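TIGR00266 family protein (Pseudomonas aeruginosa, PDB 1YOX) is of unknown function but belongs to the AIM24 (mitochondrial biogenesis) family of the cupin clan and forms a predominantly β fold that assembles as a trimer. Local coordinates at residues A94-S99 and W221-P226; G139-E144 and V177-L182. All blocks are in the same frame, centred on the assembly; numbering follows the deposited sequence.

Contact 1: residues A94-S99 and W221-P226; sequences APYPGS and WLQSLP
Tyr96 and Gln223 both place CG between the backbone N and the carbonyl carbon (chi1 49° and 70°), and from there the two reach toward one another. Beyond CG, Gln223 runs extended, so that its terminal amide arrives at the edge of the tyrosine ring, near the ring plane. The two side chains cross at about a right angle, with the ring and amide planes 45° apart, and the meeting is a loose van der Waals one. The phenol has its polar partner outside the segments, the hydroxyl being hydrogen-bonded to Asp117 O. Topologically the contact joins two six-stranded antiparallel sheets of the same strand order, at the start of strand 98-104 and the end of strand 219-223. Here a water bridges the backbones, donating to Pro97 O at 3.0 Å and to Leu225 O at 2.9 Å, so that each buried carbonyl gains a hydrogen bond. Just past it, Pro226 occupies the N-cap position of helix 227-237, whose Phe227 ring meets that of Tyr96. Leu225 packs on Met17 of the second subunit, and Pro97 on Pro97 of the third.

Contact 2: residues G139-E144 and V177-L182; sequences GFFGGE and VDTGCL
Thr179 OG1 has two partners on strand 210-216, a hydrogen bond with Thr212 OG1 and a weak one with Leu210 O, so the hydroxyl is held by that strand while the methyl CG2 meets Phe141. The approach is oblique to the ring, with Phe141 CE1 4.3 Å from Thr179 CG2. Gly180 sits more squarely in line: its CA lies at the ring edge, near the plane, 3.9 Å from Phe141 CE1, so an aromatic C-H edge rests directly against the main chain. Phe141 gets there with CG anti to its own carbonyl carbon (chi1 -72°). Short turns shape both partners, Gly142 N bonding to Gly139 O at 2.9 Å in one segment and Cys181 N to Asp178 O at 2.9 Å in the 3-10 turn of the other. Other rings pack round Phe141: Phe140 CD2 stands 3.6 Å above the plane of the Phe141 ring, offset toward its rim, and Phe146 makes an edge-to-face contact. The loop between strands 127-134 and 146-152 lies against the turn joining strand 173-178 to strand 182-185, beside helix 227-237, where Ser228 touches Phe140 and Phe141.

How the contacts relate
Contacts 1 and 2 lie about 13 Å apart, centre to centre. They touch directly where strand 219-223 runs beside strand 182-185: Gln223 N lies 2.9 Å from Cys181 O, a probable hydrogen bond, and a little further on Pro226 CB packs 3.2 Å from Gly180 O. The beginning of helix 227-237 ties them together again, since Phe227 meets Tyr96 of contact 1 and Phe140 of contact 2. In sequence, both segments of contact 2 fall between the two of contact 1. Each contact also reaches the second and third subunits, which places the pair within the trimer; with the protein's function unknown, the two are described as structural packing.

Contact 1: residues A94-S99 and W221-P226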
# COMPACT_ATOMS: atom_id res chain seq x y z
N ALA C 94 7.70 5.23 6.30
CA ALA C 94 8.45 4.65 5.18
C ALA C 94 7.74 4.96 3.84
O ALA C 94 6.55 5.27 3.83
CB ALA C 94 8.61 3.16 5.39
N PRO C 95 8.47 4.88 2.71
CA PRO C 95 7.85 5.18 1.42
C PRO C 95 7.16 4.02 0.73
O PRO C 95 7.04 4.01 -0.50
CB PRO C 95 9.02 5.71 0.59
CG PRO C 95 10.28 5.07 1.21
CD PRO C 95 9.91 4.54 2.58
N TYR C 96 6.69 3.04 1.50
CA TYR C 96 5.89 1.93 0.96
C TYR C 96 4.98 1.44 2.10
O TYR C 96 5.30 1.67 3.28
CB TYR C 96 6.78 0.81 0.39
CG TYR C 96 7.90 0.36 1.29
CD1 TYR C 96 7.75 -0.74 2.12
CD2 TYR C 96 9.11 1.04 1.31
CE1 TYR C 96 8.78 -1.15 2.97
CE2 TYR C 96 10.13 0.66 2.15
CZ TYR C 96 9.96 -0.43 2.98
OH TYR C 96 11.00 -0.78 3.79
N PRO C 97 3.83 0.81 1.76
CA PRO C 97 2.77 0.51 2.71
C PRO C 97 3.17 -0.56 3.73
O PRO C 97 3.80 -1.57 3.36
CB PRO C 97 1.65 -0.06 1.84
CG PRO C 97 2.02 0.21 0.47
CD PRO C 97 3.48 0.35 0.41
N GLY C 98 2.79 -0.36 4.98
CA GLY C 98 3.03 -1.34 6.00
C GLY C 98 3.09 -0.73 7.37
O GLY C 98 2.80 0.45 7.54
N SER C 99 3.47 -1.52 8.36
CA SER C 99 3.36 -1.05 9.72
C SER C 99 4.68 -0.75 10.41
O SER C 99 5.74 -1.13 9.96
CB SER C 99 2.48 -2.00 10.53
OG SER C 99 2.80 -3.33 10.21
N TRP C 221 12.22 -10.59 12.50
CA TRP C 221 11.12 -9.77 11.99
C TRP C 221 11.07 -9.82 10.46
O TRP C 221 12.03 -9.46 9.78
CB TRP C 221 11.23 -8.36 12.53
CG TRP C 221 11.79 -8.32 13.95
CD1 TRP C 221 13.03 -8.79 14.37
CD2 TRP C 221 11.16 -7.81 15.10
NE1 TRP C 221 13.19 -8.60 15.72
CE2 TRP C 221 12.05 -7.99 16.19
CE3 TRP C 221 9.91 -7.23 15.33
CZ2 TRP C 221 11.74 -7.60 17.48
CZ3 TRP C 221 9.60 -6.82 16.62
CH2 TRP C 221 10.51 -7.01 17.68
N LEU C 222 9.95 -10.30 9.93
CA LEU C 222 9.79 -10.49 8.50
C LEU C 222 8.63 -9.65 7.96
O LEU C 222 7.75 -9.27 8.70
CB LEU C 222 9.56 -11.97 8.17
CG LEU C 222 10.63 -12.98 8.62
CD1 LEU C 222 10.13 -14.40 8.44
CD2 LEU C 222 11.93 -12.75 7.88
N GLN C 223 8.65 -9.37 6.65
CA GLN C 223 7.64 -8.52 6.04
C GLN C 223 7.09 -9.24 4.84
O GLN C 223 7.86 -9.85 4.07
CB GLN C 223 8.25 -7.16 5.66
CG GLN C 223 9.26 -7.16 4.48
CD GLN C 223 10.15 -5.93 4.46
OE1 GLN C 223 11.39 -6.04 4.47
NE2 GLN C 223 9.55 -4.76 4.51
N SER C 224 5.77 -9.19 4.67
CA SER C 224 5.12 -9.84 3.55
C SER C 224 5.29 -9.13 2.20
O SER C 224 5.22 -9.77 1.15
CB SER C 224 3.62 -10.01 3.82
OG SER C 224 2.97 -8.75 3.91
N LEU C 225 5.47 -7.80 2.21
CA LEU C 225 5.56 -7.05 0.96
C LEU C 225 6.71 -6.07 1.02
O LEU C 225 6.51 -4.86 1.16
CB LEU C 225 4.24 -6.35 0.60
CG LEU C 225 4.25 -5.48 -0.69
CD1 LEU C 225 4.59 -6.26 -1.94
CD2 LEU C 225 2.93 -4.76 -0.85
N PRO C 226 7.94 -6.61 0.85
CA PRO C 226 9.12 -5.80 0.94
C PRO C 226 9.16 -4.86 -0.26
O PRO C 226 8.61 -5.18 -1.32
CB PRO C 226 10.26 -6.83 0.89
CG PRO C 226 9.71 -8.06 0.28
CD PRO C 226 8.22 -8.02 0.50
O HOH W 1 5.04 -2.38 0.79

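Contact 2: residues G139-E144 and V177-L182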
# COMPACT_ATOMS: atom_id res chain seq x y z
N GLY C 139 18.63 -7.85 -10.78
CA GLY C 139 17.30 -7.38 -10.35
C GLY C 139 17.40 -6.20 -9.38
O GLY C 139 18.35 -5.41 -9.44
N PHE C 140 16.42 -6.09 -8.48
CA PHE C 140 16.35 -4.98 -7.53
C PHE C 140 17.60 -4.85 -6.70
O PHE C 140 18.10 -3.74 -6.48
CB PHE C 140 15.13 -5.11 -6.59
CG PHE C 140 15.03 -4.00 -5.57
CD1 PHE C 140 14.40 -2.80 -5.88
CD2 PHE C 140 15.61 -4.15 -4.31
CE1 PHE C 140 14.33 -1.76 -4.95
CE2 PHE C 140 15.54 -3.13 -3.38
CZ PHE C 140 14.89 -1.93 -3.70
N PHE C 141 18.11 -5.98 -6.22
CA PHE C 141 19.33 -5.93 -5.42
C PHE C 141 20.62 -5.77 -6.25
O PHE C 141 21.71 -5.60 -5.70
CB PHE C 141 19.38 -7.08 -4.38
CG PHE C 141 18.40 -6.89 -3.25
CD1 PHE C 141 17.45 -7.85 -2.96
CD2 PHE C 141 18.42 -5.72 -2.49
CE1 PHE C 141 16.55 -7.68 -1.94
CE2 PHE C 141 17.53 -5.51 -1.46
CZ PHE C 141 16.58 -6.49 -1.17
N GLY C 142 20.48 -5.75 -7.57
CA GLY C 142 21.55 -5.26 -8.45
C GLY C 142 21.76 -3.75 -8.37
O GLY C 142 22.82 -3.24 -8.74
N GLY C 143 20.77 -3.02 -7.87
CA GLY C 143 20.88 -1.56 -7.83
C GLY C 143 21.79 -1.10 -6.71
O GLY C 143 23.03 -1.23 -6.77
N GLU C 144 21.15 -0.55 -5.69
CA GLU C 144 21.77 -0.15 -4.44
C GLU C 144 22.52 -1.33 -3.80
O GLU C 144 23.68 -1.19 -3.38
CB GLU C 144 20.66 0.41 -3.53
CG GLU C 144 19.58 1.20 -4.35
CD GLU C 144 18.26 1.52 -3.61
OE1 GLU C 144 17.89 2.72 -3.60
OE2 GLU C 144 17.59 0.59 -3.07
N VAL C 177 14.17 -17.63 4.02
CA VAL C 177 13.36 -16.45 3.75
C VAL C 177 13.75 -15.87 2.39
O VAL C 177 14.94 -15.66 2.11
CB VAL C 177 13.57 -15.39 4.90
CG1 VAL C 177 12.99 -14.04 4.53
CG2 VAL C 177 12.98 -15.88 6.23
N ASP C 178 12.74 -15.59 1.55
CA ASP C 178 12.97 -14.70 0.39
C ASP C 178 13.71 -13.45 0.85
O ASP C 178 13.32 -12.80 1.80
CB ASP C 178 11.67 -14.33 -0.33
CG ASP C 178 11.92 -13.53 -1.63
OD1 ASP C 178 12.98 -13.68 -2.27
OD2 ASP C 178 11.04 -12.76 -2.04
N THR C 179 14.81 -13.13 0.18
CA THR C 179 15.81 -12.23 0.74
C THR C 179 15.31 -10.85 1.17
O THR C 179 15.61 -10.40 2.27
CB THR C 179 17.09 -12.21 -0.12
OG1 THR C 179 17.78 -13.45 0.08
CG2 THR C 179 18.02 -11.06 0.24
N GLY C 180 14.51 -10.19 0.34
CA GLY C 180 13.99 -8.87 0.71
C GLY C 180 13.02 -8.87 1.88
O GLY C 180 12.82 -7.83 2.49
N CYS C 181 12.42 -10.03 2.16
CA CYS C 181 11.46 -10.21 3.25
C CYS C 181 12.02 -10.10 4.67
O CYS C 181 11.26 -10.05 5.64
CB CYS C 181 10.72 -11.54 3.10
SG CYS C 181 9.53 -11.52 1.78
N LEU C 182 13.34 -10.05 4.81
CA LEU C 182 13.94 -9.85 6.13
C LEU C 182 13.93 -8.39 6.60
O LEU C 182 14.66 -7.56 6.07
CB LEU C 182 15.37 -10.40 6.15
CG LEU C 182 16.10 -10.60 7.50
CD1 LEU C 182 15.30 -11.42 8.45
CD2 LEU C 182 17.48 -11.24 7.28